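Local atomic coordinates of ABC transporter (PDB entry 4G68), a protein that probably binds xylan-derived oligosaccharides outside the cell and hands them to a membrane ABC transporter for uptake. Residues I39-T48 / N69-N79; Y146-S155 / Y315-M324. All blocks are in the same frame, centred on the assembly; numbering follows the deposited sequence.

Contact 1: residues I39-T48 / N69-N79; sequences ITLTFWNLFT and NVQIVESVTEN
Asn45 and Glu74 meet across two neighbouring parallel strands, amide against carboxylate. In Asn45, CB carries CG between the backbone N and the carbonyl carbon (chi1 66°), which brings ND2 to Glu74 and OD1 to the backbone of its own chain. ND2 donates to Glu74 OE1 at 3.1 Å, a nearly straight bond with the oxygen close to the amide plane, although the two flat groups are twisted 38° apart. OD1 takes the backbone N of Phe47 on a lone pair, also at 3.1 Å, closing an Asx turn where strand 40-45 ends. With an alanine here, Glu74 OE1 would probably lose this donor and Phe47 N the acceptor that closes the Asx turn. Strands 40-45 and 71-76 are the two strands of a right-handed beta-alpha-beta crossover through helix 52-66, the opening unit of the periplasmic-binding-protein fold. Their backbones bond in parallel fashion from Ile39 N to Asn69 O (2.8 Å) as far as Thr77 N to Asn45 O (3.2 Å), with Asn45 N to Ser75 O weak. On the face with Asn45, Phe43 CB rests on Ile72 CG2 at 3.8 Å, and Leu41 CD1 meets Val70 CG1 at 3.7 Å; helix 52-66 covers Ile72 and Glu74 here. The other face brings Trp44 CD1 to 4.0 Å from Ser75 CB, and Lys85 of helix 79-91 makes a cation-pi contact with the indole. Past the strand ends, Leu46 runs side by side with Asn79, its CD2 closest to Asn79 OD1 (3.1 Å), with CB and CG behind.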
loop_
_atom_site.group_PDB
_atom_site.type_symbol
_atom_site.label_atom_id
_atom_site.label_comp_id
_atom_site.label_asym_id
_atom_site.label_seq_id
_atom_site.Cartn_x
_atom_site.Cartn_y
_atom_site.Cartn_z
ATOM N N ILE C 39 -1.505 -32.817 10.897
ATOM C CA ILE C 39 -0.697 -31.591 11.053
ATOM C C ILE C 39 -1.619 -30.372 10.927
ATOM O O ILE C 39 -2.596 -30.397 10.149
ATOM C CB ILE C 39 0.475 -31.610 10.032
ATOM C CG1 ILE C 39 1.602 -32.526 10.535
ATOM C CG2 ILE C 39 1.011 -30.237 9.682
ATOM C CD1 ILE C 39 1.697 -32.703 12.037
ATOM N N THR C 40 -1.340 -29.344 11.727
ATOM C CA THR C 40 -2.047 -28.057 11.568
ATOM C C THR C 40 -1.087 -26.860 11.483
ATOM O O THR C 40 -0.231 -26.653 12.337
ATOM C CB THR C 40 -3.114 -27.854 12.652
ATOM O OG1 THR C 40 -4.131 -28.846 12.475
ATOM C CG2 THR C 40 -3.749 -26.469 12.535
ATOM N N LEU C 41 -1.227 -26.091 10.411
ATOM C CA LEU C 41 -0.442 -24.882 10.237
ATOM C C LEU C 41 -1.240 -23.666 10.685
ATOM O O LEU C 41 -2.486 -23.607 10.526
ATOM C CB LEU C 41 -0.046 -24.732 8.759
ATOM C CG LEU C 41 0.722 -25.880 8.082
ATOM C CD1 LEU C 41 0.719 -25.710 6.557
ATOM C CD2 LEU C 41 2.148 -25.985 8.608
ATOM N N THR C 42 -0.530 -22.680 11.225
ATOM C CA THR C 42 -1.137 -21.394 11.515
ATOM C C THR C 42 -0.792 -20.378 10.405
ATOM O O THR C 42 0.306 -20.385 9.845
ATOM C CB THR C 42 -0.732 -20.881 12.889
ATOM O OG1 THR C 42 0.696 -20.949 13.021
ATOM C CG2 THR C 42 -1.396 -21.777 13.972
ATOM N N PHE C 43 -1.758 -19.518 10.087
ATOM C CA PHE C 43 -1.554 -18.528 9.021
ATOM C C PHE C 43 -2.155 -17.221 9.507
ATOM O O PHE C 43 -3.337 -17.204 9.864
ATOM C CB PHE C 43 -2.273 -19.007 7.759
ATOM C CG PHE C 43 -2.373 -17.975 6.664
ATOM C CD1 PHE C 43 -1.245 -17.243 6.240
ATOM C CD2 PHE C 43 -3.618 -17.747 6.033
ATOM C CE1 PHE C 43 -1.353 -16.307 5.231
ATOM C CE2 PHE C 43 -3.718 -16.806 5.017
ATOM C CZ PHE C 43 -2.583 -16.103 4.611
ATOM N N TRP C 44 -1.338 -16.162 9.600
ATOM C CA TRP C 44 -1.871 -14.849 9.950
ATOM C C TRP C 44 -1.933 -13.931 8.745
ATOM O O TRP C 44 -1.015 -13.926 7.928
ATOM C CB TRP C 44 -1.037 -14.154 11.022
ATOM C CG TRP C 44 -0.950 -14.891 12.368
ATOM C CD1 TRP C 44 -1.586 -16.070 12.764
ATOM C CD2 TRP C 44 -0.156 -14.475 13.538
ATOM N NE1 TRP C 44 -1.237 -16.418 14.068
ATOM C CE2 TRP C 44 -0.399 -15.494 14.591
ATOM C CE3 TRP C 44 0.696 -13.406 13.808
ATOM C CZ2 TRP C 44 0.222 -15.432 15.827
ATOM C CZ3 TRP C 44 1.317 -13.353 15.071
ATOM C CH2 TRP C 44 1.079 -14.345 16.056
ATOM N N ASN C 45 -3.002 -13.130 8.658
ATOM C CA ASN C 45 -3.140 -12.094 7.605
ATOM C C ASN C 45 -3.993 -10.916 8.100
ATOM O O ASN C 45 -4.527 -10.959 9.233
ATOM C CB ASN C 45 -3.676 -12.696 6.290
ATOM C CG ASN C 45 -5.095 -13.209 6.426
ATOM O OD1 ASN C 45 -6.055 -12.428 6.352
ATOM N ND2 ASN C 45 -5.238 -14.510 6.658
ATOM N N LEU C 46 -4.107 -9.872 7.273
ATOM C CA LEU C 46 -4.811 -8.652 7.687
ATOM C C LEU C 46 -6.101 -8.363 6.893
ATOM O O LEU C 46 -6.683 -7.255 7.016
ATOM C CB LEU C 46 -3.888 -7.440 7.659
ATOM C CG LEU C 46 -3.260 -7.010 6.328
ATOM C CD1 LEU C 46 -4.243 -6.956 5.158
ATOM C CD2 LEU C 46 -2.572 -5.654 6.473
ATOM N N PHE C 47 -6.562 -9.351 6.107
ATOM C CA PHE C 47 -7.793 -9.195 5.294
ATOM C C PHE C 47 -9.124 -9.210 6.070
ATOM O O PHE C 47 -9.900 -10.190 6.059
ATOM C CB PHE C 47 -7.814 -10.180 4.131
ATOM C CG PHE C 47 -6.773 -9.895 3.097
ATOM C CD1 PHE C 47 -6.923 -8.842 2.198
ATOM C CD2 PHE C 47 -5.626 -10.680 3.022
ATOM C CE1 PHE C 47 -5.939 -8.590 1.241
ATOM C CE2 PHE C 47 -4.637 -10.417 2.086
ATOM C CZ PHE C 47 -4.799 -9.371 1.182
ATOM N N THR C 48 -9.405 -8.070 6.686
ATOM C CA THR C 48 -10.475 -7.959 7.674
ATOM C C THR C 48 -11.828 -7.537 7.096
ATOM O O THR C 48 -12.881 -7.948 7.596
ATOM C CB THR C 48 -10.042 -6.988 8.775
ATOM O OG1 THR C 48 -11.124 -6.765 9.666
ATOM C CG2 THR C 48 -9.576 -5.662 8.201
ATOM N N ASN C 69 -4.660 -34.092 5.840
ATOM C CA ASN C 69 -3.588 -34.239 6.838
ATOM C C ASN C 69 -2.824 -32.966 7.148
ATOM O O ASN C 69 -2.196 -32.854 8.200
ATOM C CB ASN C 69 -2.644 -35.370 6.442
ATOM C CG ASN C 69 -3.221 -36.726 6.764
ATOM O OD1 ASN C 69 -4.328 -36.832 7.254
ATOM N ND2 ASN C 69 -2.462 -37.770 6.494
ATOM N N VAL C 70 -2.902 -31.991 6.240
ATOM C CA VAL C 70 -2.306 -30.690 6.500
ATOM C C VAL C 70 -3.414 -29.629 6.541
ATOM O O VAL C 70 -3.808 -29.078 5.506
ATOM C CB VAL C 70 -1.239 -30.344 5.447
ATOM C CG1 VAL C 70 -0.465 -29.108 5.873
ATOM C CG2 VAL C 70 -0.301 -31.526 5.230
ATOM N N GLN C 71 -3.934 -29.360 7.729
ATOM C CA GLN C 71 -4.946 -28.312 7.878
ATOM C C GLN C 71 -4.286 -26.950 8.110
ATOM O O GLN C 71 -3.172 -26.869 8.614
ATOM C CB GLN C 71 -5.892 -28.663 9.026
ATOM C CG GLN C 71 -6.605 -29.993 8.799
ATOM C CD GLN C 71 -7.609 -29.926 7.658
ATOM O OE1 GLN C 71 -7.387 -30.483 6.578
ATOM N NE2 GLN C 71 -8.706 -29.219 7.882
ATOM N N ILE C 72 -4.979 -25.890 7.699
ATOM C CA ILE C 72 -4.596 -24.517 8.044
ATOM C C ILE C 72 -5.673 -23.895 8.918
ATOM O O ILE C 72 -6.876 -24.101 8.674
ATOM C CB ILE C 72 -4.445 -23.658 6.761
ATOM C CG1 ILE C 72 -3.409 -24.278 5.800
ATOM C CG2 ILE C 72 -4.155 -22.186 7.092
ATOM C CD1 ILE C 72 -3.405 -23.697 4.392
ATOM N N VAL C 73 -5.238 -23.131 9.917
ATOM C CA VAL C 73 -6.135 -22.329 10.746
ATOM C C VAL C 73 -5.583 -20.914 10.673
ATOM O O VAL C 73 -4.376 -20.724 10.752
ATOM C CB VAL C 73 -6.190 -22.851 12.212
ATOM C CG1 VAL C 73 -6.922 -21.872 13.125
ATOM C CG2 VAL C 73 -6.796 -24.268 12.273
ATOM N N GLU C 74 -6.460 -19.934 10.474
ATOM C CA GLU C 74 -6.009 -18.550 10.345
ATOM C C GLU C 74 -6.371 -17.716 11.553
ATOM O O GLU C 74 -7.306 -18.036 12.281
ATOM C CB GLU C 74 -6.560 -17.917 9.043
ATOM C CG GLU C 74 -8.083 -17.815 8.996
ATOM C CD GLU C 74 -8.615 -16.883 7.911
ATOM O OE1 GLU C 74 -7.883 -15.973 7.455
ATOM O OE2 GLU C 74 -9.804 -17.059 7.542
ATOM N N SER C 75 -5.629 -16.642 11.777
ATOM C CA SER C 75 -6.082 -15.610 12.684
ATOM C C SER C 75 -5.940 -14.247 11.961
ATOM O O SER C 75 -4.875 -13.902 11.437
ATOM C CB SER C 75 -5.339 -15.700 14.033
ATOM O OG SER C 75 -5.349 -14.449 14.756
ATOM N N VAL C 76 -7.050 -13.507 11.888
ATOM C CA VAL C 76 -7.082 -12.253 11.129
ATOM C C VAL C 76 -7.078 -11.025 12.053
ATOM O O VAL C 76 -7.800 -10.979 13.052
ATOM C CB VAL C 76 -8.252 -12.255 10.126
ATOM C CG1 VAL C 76 -9.535 -12.742 10.770
ATOM C CG2 VAL C 76 -8.429 -10.907 9.468
ATOM N N THR C 77 -6.237 -10.045 11.719
ATOM C CA THR C 77 -6.043 -8.865 12.556
ATOM C C THR C 77 -6.031 -7.660 11.660
ATOM O O THR C 77 -5.402 -7.702 10.601
ATOM C CB THR C 77 -4.691 -8.928 13.303
ATOM O OG1 THR C 77 -4.584 -10.180 14.003
ATOM C CG2 THR C 77 -4.558 -7.744 14.288
ATOM N N GLU C 78 -6.681 -6.581 12.112
ATOM C CA GLU C 78 -6.679 -5.310 11.387
ATOM C C GLU C 78 -5.237 -4.867 11.092
ATOM O O GLU C 78 -4.343 -4.941 11.957
ATOM C CB GLU C 78 -7.487 -4.214 12.127
ATOM C CG GLU C 78 -7.518 -2.841 11.418
ATOM C CD GLU C 78 -6.263 -2.017 11.619
ATOM O OE1 GLU C 78 -5.645 -2.121 12.706
ATOM O OE2 GLU C 78 -5.828 -1.287 10.678
ATOM N N ASN C 79 -5.035 -4.436 9.846
ATOM C CA ASN C 79 -3.778 -3.879 9.342
ATOM C C ASN C 79 -2.786 -3.230 10.373
ATOM O O ASN C 79 -1.615 -3.666 10.531
ATOM C CB ASN C 79 -4.167 -2.852 8.235
ATOM C CG ASN C 79 -2.994 -2.154 7.664
ATOM O OD1 ASN C 79 -1.931 -2.763 7.504
ATOM N ND2 ASN C 79 -3.143 -0.862 7.360
#

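Contact 2: residues Y146-S155 / Y315-M324; sequences YGIPFDQQAS and YIGGTVGALM
Strands 148-155 and 320-324 run antiparallel at 148°, and the pairing shifts by one residue at one classic beta bulge and returns at a second. In the first, Phe150 and Asp151 both face Gly321, whose O takes Phe150 N at 2.9 Å and Asp151 N more weakly; in the other, Asp151 O receives Gly321 N and, weakly, Val320 N. These long, bent strands belong to the mixed sheet of the solute-binding fold, and Ile148 and Leu323 form a regular hydrogen-bonded pair before the shift. With CG between the backbone N and the carbonyl carbon (chi1 76°), the Phe150 ring reaches the partner strand: CE2 lies 3.5 Å from Ala322 N and 4.0 Å from Leu323 CD2. Helix 332-353 packs on Phe150 and Leu323. Asp151 OD1 lies 3.3 Å from Gly321 CA, a spot where any side chain on that glycine would collide. Beyond the bulges, Gln153 crosses Val320 at about a right angle, laying CG and CD on CG2. Tyr315 reaches across to segment 146-155, its CD2 beside Ala154 CA and CB, while its ring edge carries CE2 to 3.5 Å from Gln153 O. At the far end Ser155 OG accepts Ile316 N at 3.1 Å.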
loop_
_atom_site.group_PDB
_atom_site.type_symbol
_atom_site.label_atom_id
_atom_site.label_comp_id
_atom_site.label_asym_id
_atom_site.label_seq_id
_atom_site.Cartn_x
_atom_site.Cartn_y
_atom_site.Cartn_z
ATOM N N TYR C 146 13.441 -15.043 0.684
ATOM C CA TYR C 146 12.785 -15.275 1.990
ATOM C C TYR C 146 11.238 -15.180 2.056
ATOM O O TYR C 146 10.665 -15.197 3.166
ATOM C CB TYR C 146 13.358 -14.303 3.054
ATOM C CG TYR C 146 14.766 -14.659 3.431
ATOM C CD1 TYR C 146 15.014 -15.623 4.412
ATOM C CD2 TYR C 146 15.842 -14.094 2.761
ATOM C CE1 TYR C 146 16.310 -15.971 4.738
ATOM C CE2 TYR C 146 17.140 -14.424 3.084
ATOM C CZ TYR C 146 17.374 -15.350 4.077
ATOM O OH TYR C 146 18.671 -15.701 4.427
ATOM N N GLY C 147 10.563 -15.126 0.908
ATOM C CA GLY C 147 9.119 -14.976 0.904
ATOM C C GLY C 147 8.546 -15.324 -0.468
ATOM O O GLY C 147 9.280 -15.350 -1.452
ATOM N N ILE C 148 7.246 -15.608 -0.499
ATOM C CA ILE C 148 6.512 -15.864 -1.738
ATOM C C ILE C 148 5.671 -14.587 -1.970
ATOM O O ILE C 148 4.754 -14.313 -1.205
ATOM C CB ILE C 148 5.565 -17.114 -1.588
ATOM C CG1 ILE C 148 6.357 -18.423 -1.272
ATOM C CG2 ILE C 148 4.678 -17.289 -2.807
ATOM C CD1 ILE C 148 7.567 -18.711 -2.157
ATOM N N PRO C 149 5.987 -13.795 -3.018
ATOM C CA PRO C 149 5.230 -12.564 -3.253
ATOM C C PRO C 149 3.799 -12.920 -3.638
ATOM O O PRO C 149 3.568 -14.030 -4.192
ATOM C CB PRO C 149 5.991 -11.890 -4.427
ATOM C CG PRO C 149 7.293 -12.611 -4.495
ATOM C CD PRO C 149 6.991 -14.009 -4.061
ATOM N N PHE C 150 2.836 -12.035 -3.347
ATOM C CA PHE C 150 1.466 -12.284 -3.851
ATOM C C PHE C 150 0.754 -11.054 -4.436
ATOM O O PHE C 150 -0.143 -11.208 -5.256
ATOM C CB PHE C 150 0.590 -12.974 -2.817
ATOM C CG PHE C 150 0.098 -12.060 -1.714
ATOM C CD1 PHE C 150 -1.105 -11.364 -1.848
ATOM C CD2 PHE C 150 0.827 -11.926 -0.523
ATOM C CE1 PHE C 150 -1.553 -10.494 -0.842
ATOM C CE2 PHE C 150 0.364 -11.094 0.503
ATOM C CZ PHE C 150 -0.823 -10.377 0.338
ATOM N N ASP C 151 1.157 -9.854 -4.020
ATOM C CA ASP C 151 0.577 -8.645 -4.617
ATOM C C ASP C 151 1.493 -7.417 -4.724
ATOM O O ASP C 151 2.597 -7.389 -4.187
ATOM C CB ASP C 151 -0.853 -8.352 -4.065
ATOM C CG ASP C 151 -0.886 -7.652 -2.678
ATOM O OD1 ASP C 151 0.123 -7.125 -2.192
ATOM O OD2 ASP C 151 -2.005 -7.585 -2.094
ATOM N N GLN C 152 1.057 -6.448 -5.511
ATOM C CA GLN C 152 1.837 -5.280 -5.761
ATOM C C GLN C 152 0.973 -4.101 -5.473
ATOM O O GLN C 152 -0.232 -4.161 -5.652
ATOM C CB GLN C 152 2.412 -5.186 -7.180
ATOM C CG GLN C 152 1.730 -5.948 -8.285
ATOM C CD GLN C 152 2.415 -5.741 -9.651
ATOM O OE1 GLN C 152 2.661 -4.600 -10.094
ATOM N NE2 GLN C 152 2.744 -6.863 -10.317
ATOM N N GLN C 153 1.600 -3.037 -4.971
ATOM C CA GLN C 153 0.862 -1.791 -4.726
ATOM C C GLN C 153 1.184 -0.746 -5.783
ATOM O O GLN C 153 2.227 -0.828 -6.504
ATOM C CB GLN C 153 1.251 -1.223 -3.306
ATOM C CG GLN C 153 0.912 -2.198 -2.105
ATOM C CD GLN C 153 1.265 -1.640 -0.691
ATOM O OE1 GLN C 153 1.831 -0.574 -0.558
ATOM N NE2 GLN C 153 0.959 -2.386 0.353
ATOM N N ALA C 154 0.296 0.255 -5.881
ATOM C CA ALA C 154 0.520 1.386 -6.755
ATOM C C ALA C 154 -0.290 2.531 -6.163
ATOM O O ALA C 154 -1.377 2.294 -5.595
ATOM C CB ALA C 154 0.041 1.042 -8.171
ATOM N N SER C 155 0.245 3.747 -6.281
ATOM C CA SER C 155 -0.506 4.955 -5.797
ATOM C C SER C 155 -1.620 5.346 -6.754
ATOM O O SER C 155 -1.369 5.448 -7.979
ATOM C CB SER C 155 0.437 6.151 -5.582
ATOM O OG SER C 155 1.391 6.296 -6.669
ATOM N N TYR C 315 5.527 6.055 -9.752
ATOM C CA TYR C 315 4.517 5.841 -8.731
ATOM C C TYR C 315 5.083 5.317 -7.427
ATOM O O TYR C 315 6.189 4.756 -7.404
ATOM C CB TYR C 315 3.389 4.968 -9.279
ATOM C CG TYR C 315 3.744 3.544 -9.602
ATOM C CD1 TYR C 315 4.219 3.174 -10.866
ATOM C CD2 TYR C 315 3.528 2.542 -8.645
ATOM C CE1 TYR C 315 4.512 1.837 -11.177
ATOM C CE2 TYR C 315 3.845 1.205 -8.915
ATOM C CZ TYR C 315 4.335 0.846 -10.172
ATOM O OH TYR C 315 4.583 -0.479 -10.425
ATOM N N ILE C 316 4.378 5.609 -6.336
ATOM C CA ILE C 316 4.682 4.990 -5.062
ATOM C C ILE C 316 3.985 3.624 -5.095
ATOM O O ILE C 316 2.772 3.515 -5.362
ATOM C CB ILE C 316 4.161 5.866 -3.885
ATOM C CG1 ILE C 316 4.857 7.239 -3.866
ATOM C CG2 ILE C 316 4.205 5.118 -2.531
ATOM C CD1 ILE C 316 6.259 7.209 -3.281
ATOM N N GLY C 317 4.733 2.566 -4.821
ATOM C CA GLY C 317 4.135 1.222 -4.688
ATOM C C GLY C 317 5.253 0.203 -5.101
ATOM O O GLY C 317 6.453 0.430 -4.859
ATOM N N GLY C 318 4.909 -0.925 -5.745
ATOM C CA GLY C 318 5.943 -1.972 -6.037
ATOM C C GLY C 318 5.407 -3.321 -5.564
ATOM O O GLY C 318 4.309 -3.370 -4.994
ATOM N N THR C 319 6.162 -4.397 -5.797
ATOM C CA THR C 319 5.723 -5.743 -5.390
ATOM C C THR C 319 6.152 -5.967 -3.940
ATOM O O THR C 319 7.278 -6.338 -3.647
ATOM C CB THR C 319 6.256 -6.849 -6.304
ATOM O OG1 THR C 319 5.867 -6.569 -7.647
ATOM C CG2 THR C 319 5.718 -8.250 -5.847
ATOM N N VAL C 320 5.220 -5.769 -3.020
ATOM C CA VAL C 320 5.619 -5.717 -1.636
ATOM C C VAL C 320 4.777 -6.632 -0.784
ATOM O O VAL C 320 5.185 -6.914 0.340
ATOM C CB VAL C 320 5.499 -4.280 -1.052
ATOM C CG1 VAL C 320 6.608 -3.347 -1.605
ATOM C CG2 VAL C 320 4.114 -3.710 -1.379
ATOM N N GLY C 321 3.594 -7.063 -1.272
ATOM C CA GLY C 321 2.767 -7.972 -0.463
ATOM C C GLY C 321 3.379 -9.371 -0.606
ATOM O O GLY C 321 3.603 -9.828 -1.703
ATOM N N ALA C 322 3.725 -10.012 0.507
ATOM C CA ALA C 322 4.315 -11.371 0.457
ATOM C C ALA C 322 3.845 -12.205 1.663
ATOM O O ALA C 322 3.318 -11.647 2.646
ATOM C CB ALA C 322 5.835 -11.344 0.375
ATOM N N LEU C 323 3.993 -13.530 1.521
ATOM C CA LEU C 323 3.841 -14.501 2.619
ATOM C C LEU C 323 5.224 -15.019 3.020
ATOM O O LEU C 323 6.013 -15.372 2.157
ATOM C CB LEU C 323 2.939 -15.677 2.216
ATOM C CG LEU C 323 1.540 -15.312 1.686
ATOM C CD1 LEU C 323 0.716 -16.544 1.363
ATOM C CD2 LEU C 323 0.808 -14.434 2.698
HETATM N N MSE C 324 5.496 -15.060 4.334
HETATM C CA MSE C 324 6.770 -15.642 4.840
HETATM C C MSE C 324 6.448 -16.841 5.714
HETATM O O MSE C 324 5.365 -16.931 6.301
HETATM C CB MSE C 324 7.553 -14.548 5.541
HETATM C CG MSE C 324 8.236 -13.677 4.487
HETATM SE SE MSE C 324 9.318 -12.345 5.474
HETATM C CE MSE C 324 10.179 -11.633 3.862
#

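Overall arrangement
Contact 1 lies toward the surface, its centre about 21 Å from the centre of the chain, whereas contact 2 is buried, its centre about 8 Å from the same point; the two centres are about 19 Å apart. Both belong to one mixed sheet, with strand 98-102 between them: it pairs parallel with 40-45 and antiparallel with 317-325. Contact 1 joins strands close in sequence in an unbroken parallel register, with a polar amide-carboxylate pair near its C-terminal end. Contact 2 joins distant parts of the chain, and its bulges and glycines make the pairing irregular. The two touch directly where Phe43 CE1 packs on Leu323 CD2 (3.8 Å) and Phe47 CZ on Phe150 CE1 (4.0 Å).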